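Local coordinates for protein putative methyltransferase (Emericella variicolor, PDB 7DMB) that binds S-adenosyl-L-homocysteine and probably acts as a trans-acting methyltransferase in calbistrin biosynthesis, alongside a polyketide synthase, at residues V45-Q59 with A363-N377. Sequence-based numbering, arbitrary orientation.
Sequences VSQLLHPTRESQSEQ and AVGLDSEPPFYYNAN
Val45 and Leu49 pack on Ala363 and Asn377 of the antiparallel strand pair 358-366 and 375-382 of a class I methyltransferase fold. That fold has the Rossmann-like strand order 3-2-1-4-5-7-6. Residues 45-55 pass over one face of this pair and lead into helix 56-79.

Van der Waals contacts line the strands. The apolar pair is Val45 CG2 with Ala363 CB, 3.6 Å apart. Leu49 reaches across to Asn377 with CD1, 3.9 Å from Asn377 CB, and Phe309 of the next strand touches both side chains. Where strand 358-366 gives way to the loop, Pro51 lays its ring along the backbone of Leu366 to Ser368, with CG 3.3 Å from Leu366 O.

The polar contacts gather at the loop between the two strands. Gln59 crosses to it from the first helical turn, its chain extended beyond CG (chi2 -167°). Its NE2 donates to Phe372 O at 2.9 Å, from above the carbonyl plane, and to Ser55 OG at 2.8 Å. Both acceptors lie near the amide plane, which fixes the rotation of the amide. Gln59 OE1 accepts from Gln108 and from a water that also donates to Tyr373 O.

Two further waters join the segments. One bridges Arg53 O, Ser55 OG and Asp367 O. Another links Ser55 N to Ser368 OG.

Gln59 and Tyr374 run alongside in opposite directions, with Gln59 CD at the edge of the ring, the amide and ring planes 75° apart and Tyr374 CE2 3.4 Å from Gln59 OE1.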
loop_
_atom_site.group_PDB
_atom_site.type_symbol
_atom_site.label_atom_id
_atom_site.label_comp_id
_atom_site.label_asym_id
_atom_site.label_seq_id
_atom_site.Cartn_x
_atom_site.Cartn_y
_atom_site.Cartn_z
ATOM N N VAL A 45 14.355 13.590 -8.347
ATOM C CA VAL A 45 13.170 12.818 -7.995
ATOM C C VAL A 45 12.131 13.697 -7.310
ATOM O O VAL A 45 10.919 13.463 -7.444
ATOM C CB VAL A 45 13.568 11.601 -7.133
ATOM C CG1 VAL A 45 14.050 12.034 -5.724
ATOM C CG2 VAL A 45 12.421 10.591 -7.075
ATOM N N SER A 46 12.581 14.752 -6.617
ATOM C CA SER A 46 11.669 15.625 -5.883
ATOM C C SER A 46 10.656 16.309 -6.792
ATOM O O SER A 46 9.596 16.738 -6.314
ATOM C CB SER A 46 12.467 16.672 -5.101
ATOM O OG SER A 46 13.214 17.508 -5.979
ATOM N N GLN A 47 10.949 16.423 -8.083
ATOM C CA GLN A 47 9.977 16.958 -9.023
ATOM C C GLN A 47 9.011 15.900 -9.543
ATOM O O GLN A 47 8.023 16.257 -10.193
ATOM C CB GLN A 47 10.691 17.621 -10.211
ATOM C CG GLN A 47 10.802 19.133 -10.091
ATOM C CD GLN A 47 11.851 19.539 -9.081
ATOM O OE1 GLN A 47 11.556 20.225 -8.093
ATOM N NE2 GLN A 47 13.088 19.101 -9.313
ATOM N N LEU A 48 9.263 14.623 -9.270
ATOM C CA LEU A 48 8.526 13.537 -9.905
ATOM C C LEU A 48 7.754 12.659 -8.933
ATOM O O LEU A 48 6.656 12.209 -9.270
ATOM C CB LEU A 48 9.497 12.674 -10.719
ATOM C CG LEU A 48 10.269 13.459 -11.779
ATOM C CD1 LEU A 48 11.363 12.596 -12.380
ATOM C CD2 LEU A 48 9.308 13.967 -12.860
ATOM N N LEU A 49 8.319 12.371 -7.756
ATOM C CA LEU A 49 7.672 11.599 -6.696
ATOM C C LEU A 49 7.879 12.378 -5.400
ATOM O O LEU A 49 9.013 12.489 -4.926
ATOM C CB LEU A 49 8.261 10.180 -6.580
ATOM C CG LEU A 49 8.343 9.240 -7.799
ATOM C CD1 LEU A 49 9.262 8.026 -7.535
ATOM C CD2 LEU A 49 6.952 8.769 -8.234
ATOM N N HIS A 50 6.817 12.952 -4.844
ATOM C CA HIS A 50 6.957 13.738 -3.625
ATOM C C HIS A 50 5.661 13.667 -2.833
ATOM O O HIS A 50 4.631 13.205 -3.345
ATOM C CB HIS A 50 7.326 15.195 -3.938
ATOM C CG HIS A 50 6.296 15.917 -4.743
ATOM N ND1 HIS A 50 5.163 16.466 -4.181
ATOM C CD2 HIS A 50 6.231 16.187 -6.070
ATOM C CE1 HIS A 50 4.439 17.038 -5.129
ATOM N NE2 HIS A 50 5.065 16.883 -6.284
ATOM N N PRO A 51 5.677 14.103 -1.571
ATOM C CA PRO A 51 4.422 14.178 -0.813
ATOM C C PRO A 51 3.483 15.215 -1.410
ATOM O O PRO A 51 3.911 16.224 -1.979
ATOM C CB PRO A 51 4.875 14.585 0.598
ATOM C CG PRO A 51 6.336 14.207 0.675
ATOM C CD PRO A 51 6.846 14.429 -0.729
ATOM N N THR A 52 2.181 14.951 -1.290
ATOM C CA THR A 52 1.200 15.933 -1.724
ATOM C C THR A 52 0.957 17.021 -0.682
ATOM O O THR A 52 0.518 18.117 -1.046
ATOM C CB THR A 52 -0.124 15.247 -2.090
ATOM O OG1 THR A 52 -0.758 14.727 -0.921
ATOM C CG2 THR A 52 0.117 14.110 -3.063
ATOM N N ARG A 53 1.257 16.761 0.590
ATOM C CA ARG A 53 0.941 17.705 1.658
ATOM C C ARG A 53 1.664 17.278 2.932
ATOM O O ARG A 53 2.203 16.166 3.028
ATOM C CB ARG A 53 -0.572 17.783 1.893
ATOM C CG ARG A 53 -1.137 16.445 2.340
ATOM C CD ARG A 53 -2.597 16.480 2.732
ATOM N NE ARG A 53 -3.029 15.137 3.110
ATOM C CZ ARG A 53 -3.363 14.203 2.224
ATOM N NH1 ARG A 53 -3.313 14.484 0.917
ATOM N NH2 ARG A 53 -3.740 12.998 2.640
ATOM N N GLU A 54 1.692 18.196 3.903
ATOM C CA GLU A 54 2.085 17.853 5.264
ATOM C C GLU A 54 0.980 17.014 5.884
ATOM O O GLU A 54 -0.200 17.335 5.751
ATOM C CB GLU A 54 2.329 19.115 6.092
ATOM C CG GLU A 54 3.366 18.961 7.189
ATOM C CD GLU A 54 2.764 18.487 8.516
ATOM O OE1 GLU A 54 3.526 18.321 9.495
ATOM O OE2 GLU A 54 1.529 18.279 8.584
ATOM N N SER A 55 1.346 15.922 6.540
ATOM C CA SER A 55 0.336 14.952 6.938
ATOM C C SER A 55 0.432 14.535 8.401
ATOM O O SER A 55 -0.241 13.580 8.798
ATOM C CB SER A 55 0.422 13.719 6.037
ATOM O OG SER A 55 1.615 13.008 6.279
ATOM N N GLN A 56 1.235 15.229 9.208
ATOM C CA GLN A 56 1.421 14.829 10.598
ATOM C C GLN A 56 0.125 14.900 11.401
ATOM O O GLN A 56 -0.088 14.075 12.292
ATOM C CB GLN A 56 2.507 15.689 11.240
ATOM C CG GLN A 56 3.892 15.469 10.597
ATOM C CD GLN A 56 4.363 14.015 10.661
ATOM O OE1 GLN A 56 4.716 13.417 9.636
ATOM N NE2 GLN A 56 4.378 13.445 11.866
ATOM N N SER A 57 -0.750 15.861 11.104
ATOM C CA SER A 57 -2.007 15.962 11.839
ATOM C C SER A 57 -2.890 14.742 11.600
ATOM O O SER A 57 -3.368 14.117 12.554
ATOM C CB SER A 57 -2.754 17.237 11.448
ATOM O OG SER A 57 -2.245 18.346 12.156
ATOM N N GLU A 58 -3.142 14.400 10.332
ATOM C CA GLU A 58 -4.026 13.268 10.065
ATOM C C GLU A 58 -3.405 11.954 10.522
ATOM O O GLU A 58 -4.130 11.059 10.969
ATOM C CB GLU A 58 -4.392 13.204 8.578
ATOM C CG GLU A 58 -3.240 12.931 7.618
ATOM C CD GLU A 58 -3.621 13.270 6.171
ATOM O OE1 GLU A 58 -3.616 14.458 5.828
ATOM O OE2 GLU A 58 -3.937 12.352 5.385
ATOM N N GLN A 59 -2.070 11.832 10.434
ATOM C CA GLN A 59 -1.366 10.638 10.911
ATOM C C GLN A 59 -1.497 10.469 12.419
ATOM O O GLN A 59 -1.572 9.340 12.919
ATOM C CB GLN A 59 0.118 10.705 10.544
ATOM C CG GLN A 59 0.457 10.426 9.082
ATOM C CD GLN A 59 1.946 10.213 8.883
ATOM O OE1 GLN A 59 2.569 9.478 9.631
ATOM N NE2 GLN A 59 2.517 10.848 7.871
ATOM N N ALA A 363 15.351 5.587 -8.206
ATOM C CA ALA A 363 14.945 6.789 -7.494
ATOM C C ALA A 363 13.943 6.403 -6.412
ATOM O O ALA A 363 13.235 5.397 -6.535
ATOM C CB ALA A 363 14.327 7.826 -8.440
ATOM N N VAL A 364 13.914 7.177 -5.327
ATOM C CA VAL A 364 12.948 6.960 -4.248
ATOM C C VAL A 364 12.457 8.310 -3.752
ATOM O O VAL A 364 13.256 9.219 -3.503
ATOM C CB VAL A 364 13.507 6.150 -3.061
ATOM C CG1 VAL A 364 12.368 5.767 -2.137
ATOM C CG2 VAL A 364 14.189 4.916 -3.522
ATOM N N GLY A 365 11.144 8.435 -3.608
ATOM C CA GLY A 365 10.543 9.563 -2.929
ATOM C C GLY A 365 9.532 9.100 -1.896
ATOM O O GLY A 365 8.677 8.254 -2.184
ATOM N N LEU A 366 9.607 9.644 -0.693
ATOM C CA LEU A 366 8.688 9.247 0.356
ATOM C C LEU A 366 7.443 10.128 0.313
ATOM O O LEU A 366 7.464 11.251 -0.190
ATOM C CB LEU A 366 9.366 9.327 1.728
ATOM C CG LEU A 366 10.695 8.578 1.888
ATOM C CD1 LEU A 366 11.238 8.730 3.305
ATOM C CD2 LEU A 366 10.585 7.092 1.513
ATOM N N ASP A 367 6.345 9.598 0.831
ATOM C CA ASP A 367 5.092 10.338 0.850
ATOM C C ASP A 367 4.996 11.323 2.022
ATOM O O ASP A 367 3.922 11.890 2.260
ATOM C CB ASP A 367 3.918 9.354 0.859
ATOM C CG ASP A 367 3.757 8.607 2.183
ATOM O OD1 ASP A 367 4.558 8.798 3.145
ATOM O OD2 ASP A 367 2.791 7.806 2.247
ATOM N N SER A 368 6.091 11.519 2.749
ATOM C CA SER A 368 6.210 12.436 3.876
ATOM C C SER A 368 7.687 12.568 4.210
ATOM O O SER A 368 8.479 11.677 3.905
ATOM C CB SER A 368 5.446 11.941 5.109
ATOM O OG SER A 368 5.349 12.983 6.062
ATOM N N GLU A 369 8.045 13.675 4.854
ATOM C CA GLU A 369 9.404 13.809 5.376
ATOM C C GLU A 369 9.633 12.769 6.470
ATOM O O GLU A 369 8.775 12.600 7.348
ATOM C CB GLU A 369 9.661 15.209 5.937
ATOM C CG GLU A 369 9.048 16.353 5.154
ATOM C CD GLU A 369 7.619 16.648 5.590
ATOM O OE1 GLU A 369 6.668 16.259 4.862
ATOM O OE2 GLU A 369 7.445 17.252 6.675
ATOM N N PRO A 370 10.759 12.062 6.453
ATOM C CA PRO A 370 11.018 11.040 7.464
ATOM C C PRO A 370 11.048 11.656 8.852
ATOM O O PRO A 370 11.297 12.859 8.996
ATOM C CB PRO A 370 12.399 10.491 7.064
ATOM C CG PRO A 370 12.651 10.992 5.687
ATOM C CD PRO A 370 11.921 12.274 5.574
ATOM N N PRO A 371 10.815 10.863 9.906
ATOM C CA PRO A 371 10.614 9.417 9.824
ATOM C C PRO A 371 9.157 8.981 9.685
ATOM O O PRO A 371 8.935 7.783 9.525
ATOM C CB PRO A 371 11.179 8.935 11.158
ATOM C CG PRO A 371 10.773 10.024 12.099
ATOM C CD PRO A 371 10.819 11.321 11.309
ATOM N N PHE A 372 8.189 9.899 9.753
ATOM C CA PHE A 372 6.779 9.506 9.832
ATOM C C PHE A 372 6.154 9.604 8.442
ATOM O O PHE A 372 5.385 10.509 8.119
ATOM C CB PHE A 372 6.040 10.334 10.884
ATOM C CG PHE A 372 6.398 9.942 12.302
ATOM C CD1 PHE A 372 6.960 10.854 13.177
ATOM C CD2 PHE A 372 6.200 8.639 12.741
ATOM C CE1 PHE A 372 7.294 10.484 14.481
ATOM C CE2 PHE A 372 6.535 8.256 14.046
ATOM C CZ PHE A 372 7.082 9.180 14.912
ATOM N N TYR A 373 6.513 8.635 7.612
ATOM C CA TYR A 373 5.953 8.457 6.286
ATOM C C TYR A 373 5.247 7.108 6.257
ATOM O O TYR A 373 5.408 6.282 7.164
ATOM C CB TYR A 373 7.047 8.553 5.211
ATOM C CG TYR A 373 7.937 7.340 5.116
ATOM C CD1 TYR A 373 7.630 6.277 4.258
ATOM C CD2 TYR A 373 9.085 7.237 5.895
ATOM C CE1 TYR A 373 8.449 5.154 4.184
ATOM C CE2 TYR A 373 9.908 6.118 5.824
ATOM C CZ TYR A 373 9.593 5.080 4.978
ATOM O OH TYR A 373 10.432 3.979 4.944
ATOM N N TYR A 374 4.435 6.885 5.220
ATOM C CA TYR A 374 3.787 5.590 5.049
ATOM C C TYR A 374 4.343 4.819 3.858
ATOM O O TYR A 374 4.926 3.744 4.049
ATOM C CB TYR A 374 2.257 5.769 4.960
ATOM C CG TYR A 374 1.612 5.665 6.338
ATOM C CD1 TYR A 374 1.159 4.439 6.829
ATOM C CD2 TYR A 374 1.499 6.785 7.170
ATOM C CE1 TYR A 374 0.579 4.333 8.096
ATOM C CE2 TYR A 374 0.933 6.684 8.450
ATOM C CZ TYR A 374 0.473 5.456 8.903
ATOM O OH TYR A 374 -0.094 5.337 10.155
ATOM N N ASN A 375 4.242 5.370 2.644
ATOM C CA ASN A 375 4.690 4.723 1.415
ATOM C C ASN A 375 6.060 5.239 0.965
ATOM O O ASN A 375 6.308 6.450 0.947
ATOM C CB ASN A 375 3.690 4.981 0.288
ATOM C CG ASN A 375 2.580 3.967 0.230
ATOM O OD1 ASN A 375 2.795 2.784 0.435
ATOM N ND2 ASN A 375 1.380 4.425 -0.098
ATOM N N ALA A 376 6.928 4.318 0.546
ATOM C CA ALA A 376 8.071 4.659 -0.303
ATOM C C ALA A 376 7.704 4.437 -1.777
ATOM O O ALA A 376 7.257 3.349 -2.155
ATOM C CB ALA A 376 9.303 3.832 0.071
ATOM N N ASN A 377 7.889 5.474 -2.601
ATOM C CA ASN A 377 7.643 5.410 -4.049
ATOM C C ASN A 377 8.975 5.121 -4.728
ATOM O O ASN A 377 9.821 6.014 -4.845
ATOM C CB ASN A 377 7.042 6.715 -4.581
ATOM C CG ASN A 377 5.674 7.037 -3.967
ATOM O OD1 ASN A 377 4.646 6.458 -4.347
ATOM N ND2 ASN A 377 5.664 7.958 -2.998
HETATM O O HOH W 1 3.039 13.684 4.018
HETATM O O HOH W 2 4.259 15.286 6.910
HETATM O O HOH W 3 4.254 7.088 9.728
HETATM O O HOH W 4 0.098 7.343 11.697
#